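Local coordinates for protein 2,3-bisphosphoglycerate-independent phosphoglycerate mutase (Pyrococcus horikoshii, PDB 2ZKT) that probably interconverts 2-phosphoglycerate and 3-phosphoglycerate in glycolysis, as a metal-binding mutase that works without 2,3-bisphosphoglycerate, at residues L8-D13 against I341-D346; K21-L26 against K312-A317; F81-G86 against V252-G257; S92-A97 against N166-A171; F102-N107 against K217-Y222. All coordinates share one frame; numbering follows the deposited sequence.

Contact 1. Residues L8-D13 against I341-D346; sequences LLIILD and IAITGD. With ZN (zinc ion), chain G.
Asp13 and Asp346 share one zinc ion: Asp13 OD1 lies 2.3 Å from the zinc and Asp346 OD2 also 2.3 Å from it, with Asp13 OD2 looser at 2.7 Å from the metal. Their carboxylate planes are turned 57° apart, and the cation probably offsets the repulsion where Asp13 OD2 lies 3.4 Å from Asp346 OD2. Ser60 and His347 complete the site. Asp346 holds CG between its backbone N and carbonyl carbon (chi1 55°), which sets OD1 over CA of Asp13; that OD1 also takes a weak hydrogen bond from Gly14 N. Asp13 comes directly after strand 6-12 and Asp346 two residues after the end of its parallel neighbour 339-344 in the central sheet, a usual place for metal ligands in the alkaline phosphatase superfamily. Behind them the strands are joined by regular backbone bonds, among them Ile10 N to Ala342 O at 2.7 Å and Leu12 N to Thr344 O at 2.8 Å. Ile11 is the second-shell side chain: its CG2 packs 3.6 Å from Asp346 N, while CD1 runs alongside Thr344 and meets its CG2 at 3.3 Å. With an alanine at Ile11, a gap would probably open beside Thr344, and the backbone of Asp346 would lose an apolar support. Thr344 turns OG1 to Pro362 O on the next strand. On the other face branched Ile10 fits against Ile341 and Ile343, under helix 313-331.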
# COMPACT_ATOMS: atom_id res chain seq x y z
N LEU B 8 -4.92 20.40 -10.93
CA LEU B 8 -4.61 19.97 -9.58
C LEU B 8 -3.28 19.21 -9.57
O LEU B 8 -3.21 18.03 -9.95
CB LEU B 8 -5.75 19.09 -9.01
CG LEU B 8 -5.56 18.57 -7.58
CD1 LEU B 8 -5.13 19.68 -6.63
CD2 LEU B 8 -6.87 17.96 -7.14
N LEU B 9 -2.23 19.90 -9.15
CA LEU B 9 -0.91 19.31 -9.10
C LEU B 9 -0.57 18.91 -7.66
O LEU B 9 -0.46 19.76 -6.76
CB LEU B 9 0.12 20.31 -9.63
CG LEU B 9 1.59 19.86 -9.57
CD1 LEU B 9 1.73 18.48 -10.21
CD2 LEU B 9 2.49 20.88 -10.26
N ILE B 10 -0.40 17.60 -7.46
CA ILE B 10 -0.09 17.05 -6.14
C ILE B 10 1.35 16.55 -6.02
O ILE B 10 1.80 15.69 -6.79
CB ILE B 10 -1.11 15.92 -5.83
CG1 ILE B 10 -2.52 16.53 -5.79
CG2 ILE B 10 -0.76 15.22 -4.51
CD1 ILE B 10 -3.61 15.53 -5.48
N ILE B 11 2.07 17.10 -5.04
CA ILE B 11 3.45 16.70 -4.81
C ILE B 11 3.65 15.95 -3.49
O ILE B 11 3.33 16.46 -2.39
CB ILE B 11 4.41 17.92 -4.80
CG1 ILE B 11 4.46 18.56 -6.20
CG2 ILE B 11 5.81 17.49 -4.35
CD1 ILE B 11 4.95 17.62 -7.30
N LEU B 12 4.16 14.72 -3.61
CA LEU B 12 4.45 13.89 -2.45
C LEU B 12 5.97 13.96 -2.30
O LEU B 12 6.70 13.17 -2.90
CB LEU B 12 3.98 12.46 -2.69
CG LEU B 12 2.51 12.35 -3.13
CD1 LEU B 12 2.10 10.90 -3.09
CD2 LEU B 12 1.61 13.18 -2.21
N ASP B 13 6.43 14.94 -1.52
CA ASP B 13 7.84 15.20 -1.28
C ASP B 13 8.70 13.94 -1.10
O ASP B 13 8.38 13.06 -0.30
CB ASP B 13 7.97 16.12 -0.06
CG ASP B 13 9.15 17.07 -0.15
OD1 ASP B 13 10.30 16.62 0.06
OD2 ASP B 13 8.92 18.28 -0.45
N ILE B 341 -5.71 16.19 -13.18
CA ILE B 341 -4.89 15.92 -12.02
C ILE B 341 -3.52 15.29 -12.31
O ILE B 341 -3.39 14.36 -13.13
CB ILE B 341 -5.65 15.03 -10.99
CG1 ILE B 341 -4.81 14.87 -9.72
CG2 ILE B 341 -5.96 13.68 -11.60
CD1 ILE B 341 -5.55 14.16 -8.59
N ALA B 342 -2.50 15.81 -11.63
CA ALA B 342 -1.15 15.32 -11.80
C ALA B 342 -0.57 15.02 -10.42
O ALA B 342 -0.74 15.80 -9.47
CB ALA B 342 -0.28 16.35 -12.54
N ILE B 343 0.12 13.89 -10.29
CA ILE B 343 0.71 13.52 -9.01
C ILE B 343 2.14 13.05 -9.20
O ILE B 343 2.44 12.23 -10.07
CB ILE B 343 -0.10 12.39 -8.34
CG1 ILE B 343 -1.54 12.87 -8.08
CG2 ILE B 343 0.58 11.97 -7.03
CD1 ILE B 343 -2.48 11.79 -7.58
N THR B 344 3.04 13.57 -8.39
CA THR B 344 4.43 13.14 -8.47
C THR B 344 5.20 13.63 -7.25
O THR B 344 4.63 14.07 -6.26
CB THR B 344 5.05 13.72 -9.75
OG1 THR B 344 6.32 13.11 -9.98
CG2 THR B 344 5.24 15.23 -9.60
N GLY B 345 6.53 13.49 -7.31
CA GLY B 345 7.36 14.06 -6.26
C GLY B 345 8.30 15.11 -6.85
O GLY B 345 8.65 15.08 -8.02
N ASP B 346 8.65 16.11 -6.01
CA ASP B 346 9.61 17.10 -6.48
C ASP B 346 11.01 16.49 -6.67
O ASP B 346 11.89 17.06 -7.30
CB ASP B 346 9.67 18.24 -5.45
CG ASP B 346 9.99 17.68 -4.07
OD1 ASP B 346 9.49 16.60 -3.76
OD2 ASP B 346 10.73 18.33 -3.33
ZN ZN G . 11.47 18.10 -1.20

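Contact 2. Residues K21-L26 against K312-A317; sequences KELNGL and KPKLKA
Lys314 lies across the tips of Glu22 and Leu23, and its aliphatic chain, more than its charge, makes the contact. From CB, which sits at the side of the helix, the chain sets out with CG beside the backbone N (chi1 -59°) and then bends sharply at chi2, -96°, so that it runs back toward the 21-26 loop. CG meets the carboxylate of Glu22, with Lys314 CG 3.5 Å from Glu22 OE2. CD runs antiparallel alongside the end of Leu23, with Lys314 CD 4.1 Å from Leu23 CD2. CE again skirts the acid, 4.0 Å from Glu22 OE2. At the tip, Lys314 NZ is 5.3 Å from Glu22 OE2, too far for a salt bridge though a mild attraction is likely; its weak hydrogen bond goes to Tyr31 OH. Beneath these polar groups the other methyl of Leu23 does the apolar work: Leu23 CD1 approaches Pro313 CB at 4.1 Å. Leucine suits the spot because its two branches can serve two neighbours, and it is buried further by Pro28 and Tyr31 of helix 28-31. The loop itself closes in a type I' turn from Leu23 to Leu26, where Asn24 and Gly25 accept positive phi angles readily. The partner segment is a typical helix start: Lys312 at the N-cap and Pro313, which needs no N-H partner, opening the first turn of helix 313-331.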
# COMPACT_ATOMS: atom_id res chain seq x y z
N LYS B 21 14.96 -4.27 0.02
CA LYS B 21 14.97 -5.71 0.27
C LYS B 21 13.88 -6.15 1.25
O LYS B 21 13.19 -7.16 1.00
CB LYS B 21 16.35 -6.14 0.80
CG LYS B 21 16.52 -7.66 0.89
CD LYS B 21 17.96 -8.05 1.21
CE LYS B 21 18.13 -9.57 1.32
NZ LYS B 21 17.47 -10.13 2.53
N GLU B 22 13.69 -5.40 2.34
CA GLU B 22 12.67 -5.76 3.32
C GLU B 22 11.25 -5.61 2.75
O GLU B 22 10.27 -6.05 3.36
CB GLU B 22 12.83 -4.94 4.62
CG GLU B 22 12.51 -3.46 4.52
CD GLU B 22 12.88 -2.70 5.80
OE1 GLU B 22 14.09 -2.59 6.11
OE2 GLU B 22 11.96 -2.20 6.50
N LEU B 23 11.14 -5.00 1.57
CA LEU B 23 9.83 -4.85 0.94
C LEU B 23 9.75 -5.77 -0.29
O LEU B 23 9.02 -5.49 -1.24
CB LEU B 23 9.58 -3.40 0.52
CG LEU B 23 9.70 -2.34 1.62
CD1 LEU B 23 9.36 -0.98 1.03
CD2 LEU B 23 8.78 -2.67 2.80
N ASN B 24 10.54 -6.85 -0.26
CA ASN B 24 10.56 -7.83 -1.34
C ASN B 24 11.04 -7.23 -2.67
O ASN B 24 10.56 -7.60 -3.74
CB ASN B 24 9.15 -8.44 -1.54
CG ASN B 24 8.50 -8.87 -0.22
OD1 ASN B 24 9.07 -9.67 0.53
ND2 ASN B 24 7.31 -8.35 0.06
N GLY B 25 11.98 -6.29 -2.59
CA GLY B 25 12.51 -5.67 -3.79
C GLY B 25 11.65 -4.56 -4.38
O GLY B 25 11.92 -4.10 -5.49
N LEU B 26 10.62 -4.14 -3.65
CA LEU B 26 9.75 -3.07 -4.13
C LEU B 26 10.16 -1.78 -3.46
O LEU B 26 10.92 -1.77 -2.48
CB LEU B 26 8.28 -3.36 -3.78
CG LEU B 26 7.67 -4.71 -4.20
CD1 LEU B 26 6.18 -4.69 -3.90
CD2 LEU B 26 7.91 -4.98 -5.69
N LYS B 312 13.56 4.82 6.79
CA LYS B 312 12.44 4.08 7.36
C LYS B 312 11.42 3.76 6.25
O LYS B 312 10.39 4.44 6.11
CB LYS B 312 11.79 4.91 8.47
CG LYS B 312 12.76 5.25 9.61
CD LYS B 312 12.14 6.17 10.65
CE LYS B 312 11.86 7.57 10.09
NZ LYS B 312 11.48 8.56 11.15
N PRO B 313 11.72 2.72 5.43
CA PRO B 313 10.92 2.23 4.30
C PRO B 313 9.45 1.97 4.61
O PRO B 313 8.55 2.41 3.87
CB PRO B 313 11.65 0.95 3.89
CG PRO B 313 13.06 1.25 4.22
CD PRO B 313 12.94 1.90 5.58
N LYS B 314 9.20 1.23 5.69
CA LYS B 314 7.84 0.89 6.10
C LYS B 314 7.09 2.17 6.46
O LYS B 314 5.95 2.39 6.02
CB LYS B 314 7.88 -0.04 7.31
CG LYS B 314 8.62 -1.37 7.09
CD LYS B 314 7.66 -2.49 6.73
CE LYS B 314 8.34 -3.85 6.82
NZ LYS B 314 7.39 -4.97 6.56
N LEU B 315 7.73 3.02 7.26
CA LEU B 315 7.11 4.28 7.67
C LEU B 315 6.77 5.12 6.44
O LEU B 315 5.66 5.66 6.34
CB LEU B 315 8.06 5.07 8.59
CG LEU B 315 7.56 6.47 8.98
CD1 LEU B 315 6.17 6.36 9.60
CD2 LEU B 315 8.54 7.13 9.95
N LYS B 316 7.73 5.23 5.51
CA LYS B 316 7.51 6.01 4.29
C LYS B 316 6.32 5.43 3.53
O LYS B 316 5.45 6.16 3.08
CB LYS B 316 8.77 6.01 3.41
CG LYS B 316 8.64 6.82 2.12
CD LYS B 316 10.00 6.93 1.41
CE LYS B 316 9.90 7.68 0.09
NZ LYS B 316 11.24 7.89 -0.52
N ALA B 317 6.30 4.10 3.41
CA ALA B 317 5.19 3.43 2.71
C ALA B 317 3.88 3.74 3.46
O ALA B 317 2.85 4.01 2.83
CB ALA B 317 5.43 1.91 2.66

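Contact 3. Residues F81-G86 against V252-G257; sequences FFEALG and VALVKG
Phe82 O is approached by two groups at once: Gly257 CA lies 3.1 Å from Phe82 O across the contact and directs its C-H at it, and Gly86 N gives Phe82 O a weak hydrogen bond within its own helix. The exchange is nearly mutual, since Gly86 CA lies 3.3 Å from Ala253 O. Glycine fits both places, because the position a beta carbon would take on Gly257 is already filled by Phe82 O, and that on Gly86 by Ala253 O. The two glycines therefore come to 4.0 Å between Gly86 CA and Gly257 CA. Larger side chains close the flanks. Leu254 projects with CG anti to its backbone N (chi1 -175°), putting CD1 3.5 Å from Phe82 CB. Glu83 bends at chi2 and crosses Leu254 at about a right angle; its OE1, 3.6 Å from Leu254 CD1, is paired by a salt bridge with Arg79. On the far flank Leu85 rests its CB and CD1 on the backbone of Gly257. The axes of helix 81-86 and helix 253-257 pass only 6.7 Å apart, crossing at 98°: a glycine-mediated close helix crossing, here joining the helix that leads into the antiparallel sheet to one that packs with the large mixed sheet.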
# COMPACT_ATOMS: atom_id res chain seq x y z
N PHE B 81 15.98 33.76 0.20
CA PHE B 81 14.78 34.52 -0.14
C PHE B 81 13.48 33.72 -0.03
O PHE B 81 12.45 34.25 0.42
CB PHE B 81 14.90 35.11 -1.56
CG PHE B 81 13.97 36.27 -1.82
CD1 PHE B 81 12.64 36.06 -2.18
CD2 PHE B 81 14.44 37.59 -1.71
CE1 PHE B 81 11.79 37.13 -2.44
CE2 PHE B 81 13.60 38.68 -1.97
CZ PHE B 81 12.27 38.45 -2.33
N PHE B 82 13.51 32.46 -0.46
CA PHE B 82 12.32 31.60 -0.40
C PHE B 82 11.96 31.32 1.07
O PHE B 82 10.78 31.33 1.45
CB PHE B 82 12.58 30.25 -1.12
CG PHE B 82 12.87 30.38 -2.59
CD1 PHE B 82 11.96 30.99 -3.46
CD2 PHE B 82 14.06 29.86 -3.13
CE1 PHE B 82 12.22 31.09 -4.82
CE2 PHE B 82 14.33 29.95 -4.49
CZ PHE B 82 13.40 30.56 -5.35
N GLU B 83 12.98 31.04 1.88
CA GLU B 83 12.77 30.77 3.31
C GLU B 83 12.14 32.01 3.97
O GLU B 83 11.20 31.89 4.76
CB GLU B 83 14.12 30.44 3.98
CG GLU B 83 14.05 29.47 5.16
CD GLU B 83 13.87 28.00 4.72
OE1 GLU B 83 14.68 27.52 3.89
OE2 GLU B 83 12.93 27.33 5.23
N ALA B 84 12.65 33.20 3.64
CA ALA B 84 12.11 34.43 4.21
C ALA B 84 10.64 34.64 3.83
O ALA B 84 9.81 35.01 4.66
CB ALA B 84 12.96 35.63 3.74
N LEU B 85 10.34 34.44 2.52
CA LEU B 85 8.95 34.60 2.07
C LEU B 85 8.06 33.54 2.74
O LEU B 85 6.84 33.66 2.84
CB LEU B 85 8.85 34.37 0.56
CG LEU B 85 9.53 35.42 -0.35
CD1 LEU B 85 9.19 35.18 -1.81
CD2 LEU B 85 9.13 36.87 -0.06
N GLY B 86 8.72 32.42 3.12
CA GLY B 86 8.06 31.28 3.75
C GLY B 86 7.51 31.63 5.14
O GLY B 86 6.42 31.23 5.53
N VAL B 252 5.23 23.39 4.80
CA VAL B 252 6.67 23.68 4.90
C VAL B 252 7.01 25.08 4.38
O VAL B 252 6.59 25.48 3.29
CB VAL B 252 7.50 22.64 4.12
CG1 VAL B 252 8.97 22.76 4.49
CG2 VAL B 252 6.98 21.26 4.42
N ALA B 253 7.79 25.80 5.19
CA ALA B 253 8.20 27.17 4.88
C ALA B 253 8.86 27.36 3.50
O ALA B 253 8.42 28.19 2.69
CB ALA B 253 9.15 27.68 5.98
N LEU B 254 9.92 26.60 3.24
CA LEU B 254 10.65 26.72 1.98
C LEU B 254 9.79 26.57 0.72
O LEU B 254 10.01 27.29 -0.26
CB LEU B 254 11.80 25.70 1.95
CG LEU B 254 12.74 25.80 0.74
CD1 LEU B 254 13.26 27.22 0.59
CD2 LEU B 254 13.89 24.81 0.90
N VAL B 255 8.82 25.66 0.75
CA VAL B 255 7.98 25.47 -0.42
C VAL B 255 6.92 26.56 -0.54
O VAL B 255 6.54 26.96 -1.65
CB VAL B 255 7.31 24.06 -0.40
CG1 VAL B 255 6.36 23.90 -1.59
CG2 VAL B 255 8.40 22.98 -0.45
N LYS B 256 6.44 27.06 0.61
CA LYS B 256 5.45 28.14 0.60
C LYS B 256 6.15 29.37 -0.02
O LYS B 256 5.52 30.15 -0.74
CB LYS B 256 5.01 28.48 2.03
CG LYS B 256 4.33 27.35 2.77
CD LYS B 256 4.10 27.73 4.23
CE LYS B 256 3.28 29.01 4.34
NZ LYS B 256 3.17 29.47 5.75
N GLY B 257 7.44 29.50 0.29
CA GLY B 257 8.24 30.61 -0.22
C GLY B 257 8.37 30.61 -1.73
O GLY B 257 8.11 31.62 -2.40

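Contact 4. Residues S92-A97 against N166-A171; sequences SKDDLA and NDPHEA
Asp95 touches Asp167 and Pro168 with one carboxylate oxygen and holds its own turn with the other. Its CG stands beside the backbone N (chi1 -66°), which lets OD2 turn back to accept Ser92 N at 2.7 Å from Asp95 OD2, met on the anti side and 28° out of the carboxylate plane. That bond supplements the type I turn from Ser92 to Asp95. Asp95 OD1 points the other way, 3.0 Å from Pro168 CD and 3.1 Å from Asp167 CA, weakly polarised C-H groups that suit an anionic neighbour. With an alanine in place of Asp95, the N-H of Ser92 would probably lose its mate and the turn would be held less firmly. Next door Glu170 folds back: CG lies between its backbone N and carbonyl carbon (chi1 61°), which lays CB and CG against the peptide of Asp94, with Glu170 CG 3.4 Å from Asp94 CA, while the bend at chi2 takes the carboxylate away. Glu170 N donates to Asp94 O at 2.7 Å, from above the carbonyl plane. Leu96 extends over the loop, its CB and CD2 each 3.7 Å from His169 O, while its backbone forms a hydrogen-bonded antiparallel pair with Asn166. Asp95 and Asp167 point the same way, carboxylates nearly perpendicular, with Asp95 OD1 just 3.2 Å from Asp167 OD2; such crowded acids probably repel, and one is likely to hold a proton more tightly than usual.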
# COMPACT_ATOMS: atom_id res chain seq x y z
N SER B 92 11.55 43.04 -0.72
CA SER B 92 11.71 43.75 -1.99
C SER B 92 12.72 42.97 -2.83
O SER B 92 13.67 42.39 -2.28
CB SER B 92 12.24 45.17 -1.74
OG SER B 92 11.40 45.89 -0.86
N LYS B 93 12.53 42.96 -4.15
CA LYS B 93 13.43 42.23 -5.05
C LYS B 93 14.91 42.62 -4.94
O LYS B 93 15.75 42.05 -5.63
CB LYS B 93 12.96 42.39 -6.51
CG LYS B 93 11.65 41.66 -6.82
CD LYS B 93 11.29 41.76 -8.29
CE LYS B 93 10.02 40.96 -8.60
NZ LYS B 93 8.88 41.41 -7.76
N ASP B 94 15.22 43.58 -4.08
CA ASP B 94 16.61 43.98 -3.91
C ASP B 94 17.20 43.48 -2.59
O ASP B 94 18.36 43.76 -2.28
CB ASP B 94 16.74 45.51 -4.01
CG ASP B 94 15.96 46.23 -2.93
OD1 ASP B 94 14.99 45.64 -2.40
OD2 ASP B 94 16.31 47.39 -2.61
N ASP B 95 16.40 42.73 -1.82
CA ASP B 95 16.85 42.18 -0.53
C ASP B 95 17.60 40.84 -0.64
O ASP B 95 17.38 40.07 -1.59
CB ASP B 95 15.67 41.99 0.43
CG ASP B 95 15.02 43.30 0.85
OD1 ASP B 95 15.78 44.23 1.19
OD2 ASP B 95 13.77 43.41 0.85
N LEU B 96 18.46 40.57 0.33
CA LEU B 96 19.24 39.33 0.39
C LEU B 96 18.86 38.59 1.69
O LEU B 96 18.94 39.16 2.79
CB LEU B 96 20.74 39.63 0.38
CG LEU B 96 21.67 38.40 0.30
CD1 LEU B 96 21.35 37.58 -0.95
CD2 LEU B 96 23.13 38.86 0.28
N ALA B 97 18.45 37.32 1.57
CA ALA B 97 18.03 36.52 2.73
C ALA B 97 18.90 35.29 2.95
O ALA B 97 19.51 34.77 2.01
CB ALA B 97 16.58 36.12 2.58
N ASN B 166 19.08 40.91 4.93
CA ASN B 166 19.86 42.12 4.68
C ASN B 166 19.22 42.99 3.59
O ASN B 166 18.99 42.57 2.46
CB ASN B 166 21.27 41.72 4.26
CG ASN B 166 22.05 41.30 5.49
OD1 ASN B 166 21.60 41.44 6.62
ND2 ASN B 166 23.26 40.75 5.24
N ASP B 167 18.90 44.26 3.96
CA ASP B 167 18.14 45.13 3.05
C ASP B 167 18.99 45.70 1.90
O ASP B 167 20.21 45.78 1.94
CB ASP B 167 17.51 46.25 3.88
CG ASP B 167 16.22 45.75 4.51
OD1 ASP B 167 16.29 45.20 5.61
OD2 ASP B 167 15.16 45.91 3.90
N PRO B 168 18.29 46.19 0.87
CA PRO B 168 18.76 46.31 -0.51
C PRO B 168 20.21 45.84 -0.79
O PRO B 168 21.05 46.59 -1.28
CB PRO B 168 18.55 47.78 -0.85
CG PRO B 168 17.31 48.23 -0.04
CD PRO B 168 17.06 46.96 0.93
N HIS B 169 20.47 44.54 -0.51
CA HIS B 169 21.82 44.00 -0.74
C HIS B 169 21.83 42.78 -1.69
O HIS B 169 22.74 41.96 -1.66
CB HIS B 169 22.40 43.59 0.62
CG HIS B 169 23.15 44.76 1.22
ND1 HIS B 169 22.55 45.75 1.93
CD2 HIS B 169 24.52 45.02 1.17
CE1 HIS B 169 23.54 46.59 2.29
NE2 HIS B 169 24.73 46.18 1.85
N GLU B 170 20.78 42.67 -2.52
CA GLU B 170 20.67 41.48 -3.39
C GLU B 170 21.92 41.26 -4.27
O GLU B 170 22.29 40.13 -4.59
CB GLU B 170 19.43 41.66 -4.28
CG GLU B 170 19.53 42.90 -5.17
CD GLU B 170 20.32 42.56 -6.42
OE1 GLU B 170 20.06 41.52 -7.01
OE2 GLU B 170 21.19 43.35 -6.79
N ALA B 171 22.49 42.40 -4.67
CA ALA B 171 23.63 42.40 -5.57
C ALA B 171 24.82 41.62 -5.00
O ALA B 171 25.69 41.15 -5.75
CB ALA B 171 24.05 43.84 -5.90

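Contact 5. Residues F102-N107 against K217-Y222; sequences FATLEN and KPIANY
Asn221 presents its amide to the backbone of Leu105 as another strand might. OD1 accepts Leu105 N at 2.8 Å from Asn221 OD1, and Asn221 ND2 donates to Leu105 O at 2.9 Å. The second bond is well directed, since Leu105 O lies 8° out of the amide plane and is met on a lone pair. With CG between its own backbone N and carbonyl carbon (chi1 73°), the side chain leans over to Leu105 and crosses Thr104 at about a right angle. Thr104 uses its hydroxyl on Ile219: OG1 donates to Ile219 O at 2.8 Å, from above the carbonyl plane. Leu105 and Tyr222 meet obliquely: Leu105 CD2 lies 3.5 Å from Tyr222 CD1, and Leu105 CB packs on Tyr222 CB. Phe102, farther along, brings CB to 3.9 Å from Ala220 CB. Between them Ala103 and Tyr222 exchange both backbone bonds, and because Asn221 and Tyr222 together face Ala103 the edge forms a classic beta bulge, entered through an inverse gamma turn at Ala220. An asparagine is apt here: carrying both a donor and an acceptor on one flat group, it satisfies the two polar atoms of Leu105 beyond the reach of the regular strand pairing.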
# COMPACT_ATOMS: atom_id res chain seq x y z
N PHE B 102 21.16 28.32 14.93
CA PHE B 102 21.77 28.75 16.19
C PHE B 102 22.78 27.64 16.50
O PHE B 102 22.45 26.45 16.39
CB PHE B 102 20.74 28.83 17.32
CG PHE B 102 19.83 30.02 17.23
CD1 PHE B 102 20.33 31.31 17.37
CD2 PHE B 102 18.47 29.85 16.97
CE1 PHE B 102 19.50 32.43 17.26
CE2 PHE B 102 17.62 30.96 16.86
CZ PHE B 102 18.14 32.25 17.00
N ALA B 103 24.01 28.02 16.86
CA ALA B 103 25.04 27.03 17.17
C ALA B 103 25.73 27.33 18.51
O ALA B 103 25.33 28.24 19.24
CB ALA B 103 26.09 26.99 16.05
N THR B 104 26.76 26.54 18.82
CA THR B 104 27.52 26.71 20.05
C THR B 104 29.01 26.93 19.73
O THR B 104 29.67 26.05 19.16
CB THR B 104 27.38 25.46 20.97
OG1 THR B 104 25.99 25.19 21.23
CG2 THR B 104 28.08 25.69 22.31
N LEU B 105 29.52 28.11 20.09
CA LEU B 105 30.93 28.47 19.87
C LEU B 105 31.66 28.66 21.21
O LEU B 105 31.24 29.46 22.05
CB LEU B 105 31.04 29.77 19.07
CG LEU B 105 32.48 30.31 18.91
CD1 LEU B 105 33.23 29.43 17.92
CD2 LEU B 105 32.48 31.75 18.44
N GLU B 106 32.77 27.93 21.40
CA GLU B 106 33.55 28.05 22.64
C GLU B 106 35.03 27.78 22.40
O GLU B 106 35.40 26.86 21.66
CB GLU B 106 33.01 27.08 23.71
CG GLU B 106 33.11 25.60 23.34
CD GLU B 106 32.61 24.69 24.45
OE1 GLU B 106 31.42 24.80 24.82
OE2 GLU B 106 33.42 23.87 24.95
N ASN B 107 35.88 28.58 23.05
CA ASN B 107 37.33 28.43 22.90
C ASN B 107 38.03 28.49 24.26
O ASN B 107 37.86 27.59 25.10
CB ASN B 107 37.87 29.53 21.97
CG ASN B 107 37.24 29.49 20.58
OD1 ASN B 107 36.60 30.46 20.15
ND2 ASN B 107 37.41 28.37 19.88
N LYS B 217 23.58 22.55 29.55
CA LYS B 217 23.19 22.41 28.14
C LYS B 217 24.05 23.31 27.24
O LYS B 217 24.43 24.42 27.63
CB LYS B 217 21.71 22.77 27.97
CG LYS B 217 20.76 21.96 28.86
CD LYS B 217 19.28 22.25 28.55
CE LYS B 217 18.60 21.09 27.83
NZ LYS B 217 17.18 21.40 27.50
N PRO B 218 24.38 22.84 26.02
CA PRO B 218 25.20 23.65 25.09
C PRO B 218 24.44 24.92 24.69
O PRO B 218 23.35 24.85 24.11
CB PRO B 218 25.42 22.69 23.91
CG PRO B 218 24.17 21.85 23.92
CD PRO B 218 23.98 21.56 25.39
N ILE B 219 25.01 26.08 25.00
CA ILE B 219 24.36 27.36 24.71
C ILE B 219 24.30 27.78 23.23
O ILE B 219 25.24 27.55 22.46
CB ILE B 219 25.04 28.52 25.49
CG1 ILE B 219 26.51 28.64 25.08
CG2 ILE B 219 24.90 28.27 27.00
CD1 ILE B 219 27.25 29.81 25.74
N ALA B 220 23.17 28.38 22.86
CA ALA B 220 22.96 28.88 21.49
C ALA B 220 23.59 30.27 21.46
O ALA B 220 22.88 31.27 21.55
CB ALA B 220 21.46 28.98 21.19
N ASN B 221 24.92 30.33 21.35
CA ASN B 221 25.61 31.62 21.35
C ASN B 221 26.25 31.99 20.00
O ASN B 221 26.85 33.06 19.87
CB ASN B 221 26.69 31.64 22.44
CG ASN B 221 27.90 30.78 22.10
OD1 ASN B 221 27.76 29.64 21.62
ND2 ASN B 221 29.10 31.32 22.35
N TYR B 222 26.13 31.10 19.01
CA TYR B 222 26.70 31.41 17.71
C TYR B 222 25.67 31.30 16.59
O TYR B 222 24.66 30.59 16.70
CB TYR B 222 27.91 30.52 17.41
CG TYR B 222 28.86 31.18 16.43
CD1 TYR B 222 29.47 32.40 16.74
CD2 TYR B 222 29.13 30.60 15.19
CE1 TYR B 222 30.34 33.02 15.85
CE2 TYR B 222 30.00 31.22 14.28
CZ TYR B 222 30.60 32.43 14.61
OH TYR B 222 31.46 33.04 13.72

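In the fold
Contact 1 holds the zinc end of the large mixed sheet, and contacts 2 to 5 are all nested along the chain inside the loop that it closes. Contact 2 lies on the start of helix 313-331, which precedes strand 339-344 in the chain; its centre is about 21 Å from that of contact 1. Contact 3 approaches contact 1 to about 5 Å between nearest atoms, with the side chain of Leu254 about 7 Å from a zinc ion. It also touches contact 4, Phe81 N packing 3.4 Å from Ala97 CB, and so links the sheet of the metal site to the antiparallel one. Contacts 4 and 5 sit at opposite ends of strand 96-103, their centres about 28 Å apart.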